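Local coordinates for protein N-acetylglucosamine 2-epimerase (Xylella fastidiosa, PDB 3GT5) that probably acts as a sugar isomerase, interconverting epimers or isomers of a sugar substrate as other members of the N-acylglucosamine 2-epimerase family do, at residues 23-33 with 72-83. Numbering follows the deposited sequence.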
loop_
_atom_site.group_PDB
_atom_site.type_symbol
_atom_site.label_atom_id
_atom_site.label_comp_id
_atom_site.label_asym_id
_atom_site.label_seq_id
_atom_site.Cartn_x
_atom_site.Cartn_y
_atom_site.Cartn_z
ATOM N N HIS A 23 -16.730 -2.258 -9.763
ATOM C CA HIS A 23 -17.732 -3.295 -9.551
ATOM C C HIS A 23 -18.937 -3.081 -10.470
ATOM O O HIS A 23 -19.472 -1.975 -10.499
ATOM C CB HIS A 23 -18.212 -3.306 -8.089
ATOM C CG HIS A 23 -19.108 -4.466 -7.800
ATOM N ND1 HIS A 23 -18.631 -5.751 -7.766
ATOM C CD2 HIS A 23 -20.452 -4.550 -7.642
ATOM C CE1 HIS A 23 -19.641 -6.588 -7.574
ATOM N NE2 HIS A 23 -20.757 -5.883 -7.505
ATOM N N PRO A 24 -19.363 -4.126 -11.216
ATOM C CA PRO A 24 -18.853 -5.498 -11.230
ATOM C C PRO A 24 -17.890 -5.825 -12.401
ATOM O O PRO A 24 -17.525 -6.989 -12.616
ATOM C CB PRO A 24 -20.136 -6.305 -11.359
ATOM C CG PRO A 24 -20.899 -5.492 -12.393
ATOM C CD PRO A 24 -20.641 -4.031 -11.955
ATOM N N ARG A 25 -17.443 -4.814 -13.132
ATOM C CA ARG A 25 -16.661 -5.042 -14.344
ATOM C C ARG A 25 -15.291 -5.706 -14.123
ATOM O O ARG A 25 -14.770 -6.354 -15.034
ATOM C CB ARG A 25 -16.485 -3.741 -15.115
ATOM C CG ARG A 25 -17.764 -3.310 -15.813
ATOM C CD ARG A 25 -17.648 -1.941 -16.458
ATOM N NE ARG A 25 -17.150 -0.933 -15.512
ATOM C CZ ARG A 25 -16.938 0.339 -15.829
ATOM N NH1 ARG A 25 -16.474 1.196 -14.909
ATOM N NH2 ARG A 25 -17.219 0.764 -17.047
ATOM N N CYS A 26 -14.742 -5.584 -12.904
ATOM C CA CYS A 26 -13.445 -6.181 -12.615
ATOM C C CYS A 26 -13.476 -7.704 -12.424
ATOM O O CYS A 26 -12.419 -8.343 -12.428
ATOM C CB CYS A 26 -12.792 -5.527 -11.379
ATOM S SG CYS A 26 -13.649 -5.894 -9.821
ATOM N N ILE A 27 -14.666 -8.282 -12.257
ATOM C CA ILE A 27 -14.806 -9.703 -11.896
ATOM C C ILE A 27 -14.749 -10.581 -13.151
ATOM O O ILE A 27 -15.521 -10.393 -14.133
ATOM C CB ILE A 27 -16.102 -9.960 -11.090
ATOM C CG1 ILE A 27 -16.080 -9.211 -9.736
ATOM C CG2 ILE A 27 -16.335 -11.457 -10.918
ATOM C CD1 ILE A 27 -17.430 -9.125 -9.114
ATOM N N ASP A 28 -13.805 -11.509 -13.158
ATOM C CA ASP A 28 -13.700 -12.470 -14.225
ATOM C C ASP A 28 -14.349 -13.751 -13.715
ATOM O O ASP A 28 -13.806 -14.409 -12.827
ATOM C CB ASP A 28 -12.239 -12.697 -14.572
ATOM C CG ASP A 28 -12.037 -13.602 -15.777
ATOM O OD1 ASP A 28 -13.020 -14.178 -16.301
ATOM O OD2 ASP A 28 -10.869 -13.751 -16.192
ATOM N N SER A 29 -15.509 -14.098 -14.285
ATOM C CA SER A 29 -16.234 -15.310 -13.918
ATOM C C SER A 29 -15.399 -16.568 -14.130
ATOM O O SER A 29 -15.617 -17.554 -13.444
ATOM C CB SER A 29 -17.551 -15.435 -14.707
ATOM O OG SER A 29 -17.315 -15.434 -16.102
ATOM N N ALA A 30 -14.430 -16.518 -15.041
ATOM C CA ALA A 30 -13.461 -17.610 -15.239
ATOM C C ALA A 30 -12.413 -17.763 -14.125
ATOM O O ALA A 30 -11.767 -18.817 -14.046
ATOM C CB ALA A 30 -12.750 -17.469 -16.618
ATOM N N GLY A 31 -12.266 -16.760 -13.254
ATOM C CA GLY A 31 -11.244 -16.786 -12.185
ATOM C C GLY A 31 -10.626 -15.402 -11.911
ATOM O O GLY A 31 -10.120 -14.738 -12.829
ATOM N N GLY A 32 -10.690 -14.979 -10.640
ATOM C CA GLY A 32 -10.081 -13.731 -10.172
ATOM C C GLY A 32 -10.692 -12.479 -10.792
ATOM O O GLY A 32 -11.879 -12.457 -11.176
ATOM N N PHE A 33 -9.844 -11.459 -10.933
ATOM C CA PHE A 33 -10.233 -10.156 -11.438
ATOM C C PHE A 33 -9.381 -9.781 -12.636
ATOM O O PHE A 33 -8.220 -10.216 -12.751
ATOM C CB PHE A 33 -10.056 -9.097 -10.337
ATOM C CG PHE A 33 -10.747 -9.427 -9.059
ATOM C CD1 PHE A 33 -12.117 -9.197 -8.889
ATOM C CD2 PHE A 33 -10.059 -10.019 -8.026
ATOM C CE1 PHE A 33 -12.752 -9.502 -7.643
ATOM C CE2 PHE A 33 -10.695 -10.362 -6.837
ATOM C CZ PHE A 33 -12.043 -10.092 -6.651
ATOM N N GLU A 72 -22.860 -8.842 -2.565
ATOM C CA GLU A 72 -22.031 -8.974 -3.735
ATOM C C GLU A 72 -20.544 -8.764 -3.393
ATOM O O GLU A 72 -19.671 -9.393 -3.996
ATOM C CB GLU A 72 -22.486 -8.027 -4.860
ATOM C CG GLU A 72 -23.774 -8.484 -5.585
ATOM C CD GLU A 72 -24.041 -7.760 -6.912
ATOM O OE1 GLU A 72 -25.186 -7.877 -7.422
ATOM O OE2 GLU A 72 -23.130 -7.085 -7.448
ATOM N N TYR A 73 -20.260 -7.943 -2.384
ATOM C CA TYR A 73 -18.855 -7.659 -2.022
ATOM C C TYR A 73 -18.257 -8.827 -1.263
ATOM O O TYR A 73 -17.096 -9.186 -1.502
ATOM C CB TYR A 73 -18.745 -6.402 -1.206
ATOM C CG TYR A 73 -19.122 -5.113 -1.929
ATOM C CD1 TYR A 73 -19.284 -5.050 -3.302
ATOM C CD2 TYR A 73 -19.260 -3.946 -1.213
ATOM C CE1 TYR A 73 -19.624 -3.834 -3.942
ATOM C CE2 TYR A 73 -19.571 -2.736 -1.844
ATOM C CZ TYR A 73 -19.760 -2.691 -3.187
ATOM O OH TYR A 73 -20.081 -1.478 -3.765
ATOM N N LEU A 74 -19.042 -9.428 -0.359
ATOM C CA LEU A 74 -18.594 -10.668 0.328
ATOM C C LEU A 74 -18.345 -11.804 -0.663
ATOM O O LEU A 74 -17.352 -12.504 -0.559
ATOM C CB LEU A 74 -19.584 -11.089 1.430
ATOM C CG LEU A 74 -19.216 -12.282 2.364
ATOM C CD1 LEU A 74 -17.919 -12.036 3.086
ATOM C CD2 LEU A 74 -20.326 -12.530 3.354
ATOM N N ASP A 75 -19.229 -11.991 -1.639
ATOM C CA ASP A 75 -19.017 -12.972 -2.705
ATOM C C ASP A 75 -17.714 -12.760 -3.482
ATOM O O ASP A 75 -17.023 -13.751 -3.851
ATOM C CB ASP A 75 -20.162 -12.932 -3.715
ATOM C CG ASP A 75 -21.466 -13.429 -3.135
ATOM O OD1 ASP A 75 -21.433 -14.105 -2.085
ATOM O OD2 ASP A 75 -22.525 -13.173 -3.763
ATOM N N ALA A 76 -17.403 -11.484 -3.738
ATOM C CA ALA A 76 -16.188 -11.128 -4.470
ATOM C C ALA A 76 -14.935 -11.400 -3.636
ATOM O O ALA A 76 -13.920 -11.779 -4.215
ATOM C CB ALA A 76 -16.201 -9.646 -4.925
ATOM N N VAL A 77 -14.997 -11.215 -2.319
ATOM C CA VAL A 77 -13.871 -11.603 -1.413
ATOM C C VAL A 77 -13.552 -13.098 -1.576
ATOM O O VAL A 77 -12.372 -13.485 -1.771
ATOM C CB VAL A 77 -14.171 -11.269 0.087
ATOM C CG1 VAL A 77 -13.122 -11.907 1.058
ATOM C CG2 VAL A 77 -14.236 -9.764 0.320
ATOM N N HIS A 78 -14.597 -13.946 -1.514
ATOM C CA HIS A 78 -14.417 -15.411 -1.748
ATOM C C HIS A 78 -13.822 -15.765 -3.133
ATOM O O HIS A 78 -12.868 -16.528 -3.246
ATOM C CB HIS A 78 -15.771 -16.161 -1.559
ATOM C CG HIS A 78 -16.159 -16.365 -0.121
ATOM N ND1 HIS A 78 -16.607 -15.349 0.695
ATOM C CD2 HIS A 78 -16.161 -17.483 0.651
ATOM C CE1 HIS A 78 -16.884 -15.832 1.900
ATOM N NE2 HIS A 78 -16.617 -17.123 1.896
ATOM N N HIS A 79 -14.367 -15.167 -4.184
ATOM C CA HIS A 79 -13.872 -15.333 -5.525
ATOM C C HIS A 79 -12.385 -14.956 -5.632
ATOM O O HIS A 79 -11.595 -15.689 -6.226
ATOM C CB HIS A 79 -14.753 -14.462 -6.458
ATOM C CG HIS A 79 -14.395 -14.517 -7.905
ATOM N ND1 HIS A 79 -14.886 -15.494 -8.760
ATOM C CD2 HIS A 79 -13.695 -13.655 -8.684
ATOM C CE1 HIS A 79 -14.433 -15.267 -9.982
ATOM N NE2 HIS A 79 -13.724 -14.142 -9.967
ATOM N N GLY A 80 -12.022 -13.788 -5.066
ATOM C CA GLY A 80 -10.643 -13.309 -5.110
ATOM C C GLY A 80 -9.683 -14.188 -4.345
ATOM O O GLY A 80 -8.558 -14.440 -4.796
ATOM N N LEU A 81 -10.094 -14.623 -3.162
ATOM C CA LEU A 81 -9.258 -15.536 -2.383
ATOM C C LEU A 81 -9.079 -16.906 -3.060
ATOM O O LEU A 81 -7.996 -17.502 -2.974
ATOM C CB LEU A 81 -9.787 -15.689 -0.967
ATOM C CG LEU A 81 -9.588 -14.478 -0.075
ATOM C CD1 LEU A 81 -10.446 -14.585 1.132
ATOM C CD2 LEU A 81 -8.070 -14.330 0.333
ATOM N N SER A 82 -10.109 -17.415 -3.753
ATOM C CA SER A 82 -9.947 -18.646 -4.513
ATOM C C SER A 82 -8.865 -18.512 -5.581
ATOM O O SER A 82 -8.065 -19.408 -5.770
ATOM C CB SER A 82 -11.251 -19.123 -5.196
ATOM O OG SER A 82 -12.219 -19.325 -4.192
ATOM N N TYR A 83 -8.858 -17.404 -6.287
ATOM C CA TYR A 83 -7.830 -17.187 -7.271
ATOM C C TYR A 83 -6.409 -17.169 -6.658
ATOM O O TYR A 83 -5.491 -17.771 -7.208
ATOM C CB TYR A 83 -8.082 -15.889 -8.013
ATOM C CG TYR A 83 -7.355 -15.791 -9.323
ATOM C CD1 TYR A 83 -7.730 -16.577 -10.419
ATOM C CD2 TYR A 83 -6.295 -14.928 -9.480
ATOM C CE1 TYR A 83 -7.081 -16.464 -11.643
ATOM C CE2 TYR A 83 -5.634 -14.809 -10.682
ATOM C CZ TYR A 83 -6.033 -15.584 -11.771
ATOM O OH TYR A 83 -5.365 -15.460 -12.959
HETATM O O HOH W 1 -11.644 -16.924 -8.735
#
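His79 reaches from helix 71-88 into the bend of loop 23-33; its chi1 of -179°, CG anti to N, swings the ring out toward the loop carbonyls. Its NE2 donates in the ring plane to Gly32 O at 2.8 Å and, weakly, to Asp28 O; Gly32 O also accepts from Asp28 N, closing the Asp28-Gly31 turn that the imidazole grips. Asp28 OD2 pairs with Arg49 of strand 48-50 in a salt bridge. Ile27 CG2 lies over one face of His79 and a water over the centre of the opposite face, bridging Gly32 N to His79 O. Packing is tight around the glycines. Gly32 CA rests on the face of Tyr83, 3.9 Å from the ring centroid, and Phe33 CE2 comes within 3.4 Å of Gly80 CA, while the edge of His79 meets the Phe33 face in a T-shaped pair. The His23 end is more open to solvent. There His23 NE2 gives a nearly straight bond (168°) to OE2 of exposed Glu72, 2.7 Å away, and Tyr73 turns its edge to the His23 face; His23 ND1 is hydrogen-bonded to Tyr61 OH. The arrangement fastens the loop after helix 8-22 across helix 71-88, within the (alpha/alpha)6-barrel fold of the N-acylglucosamine 2-epimerase family.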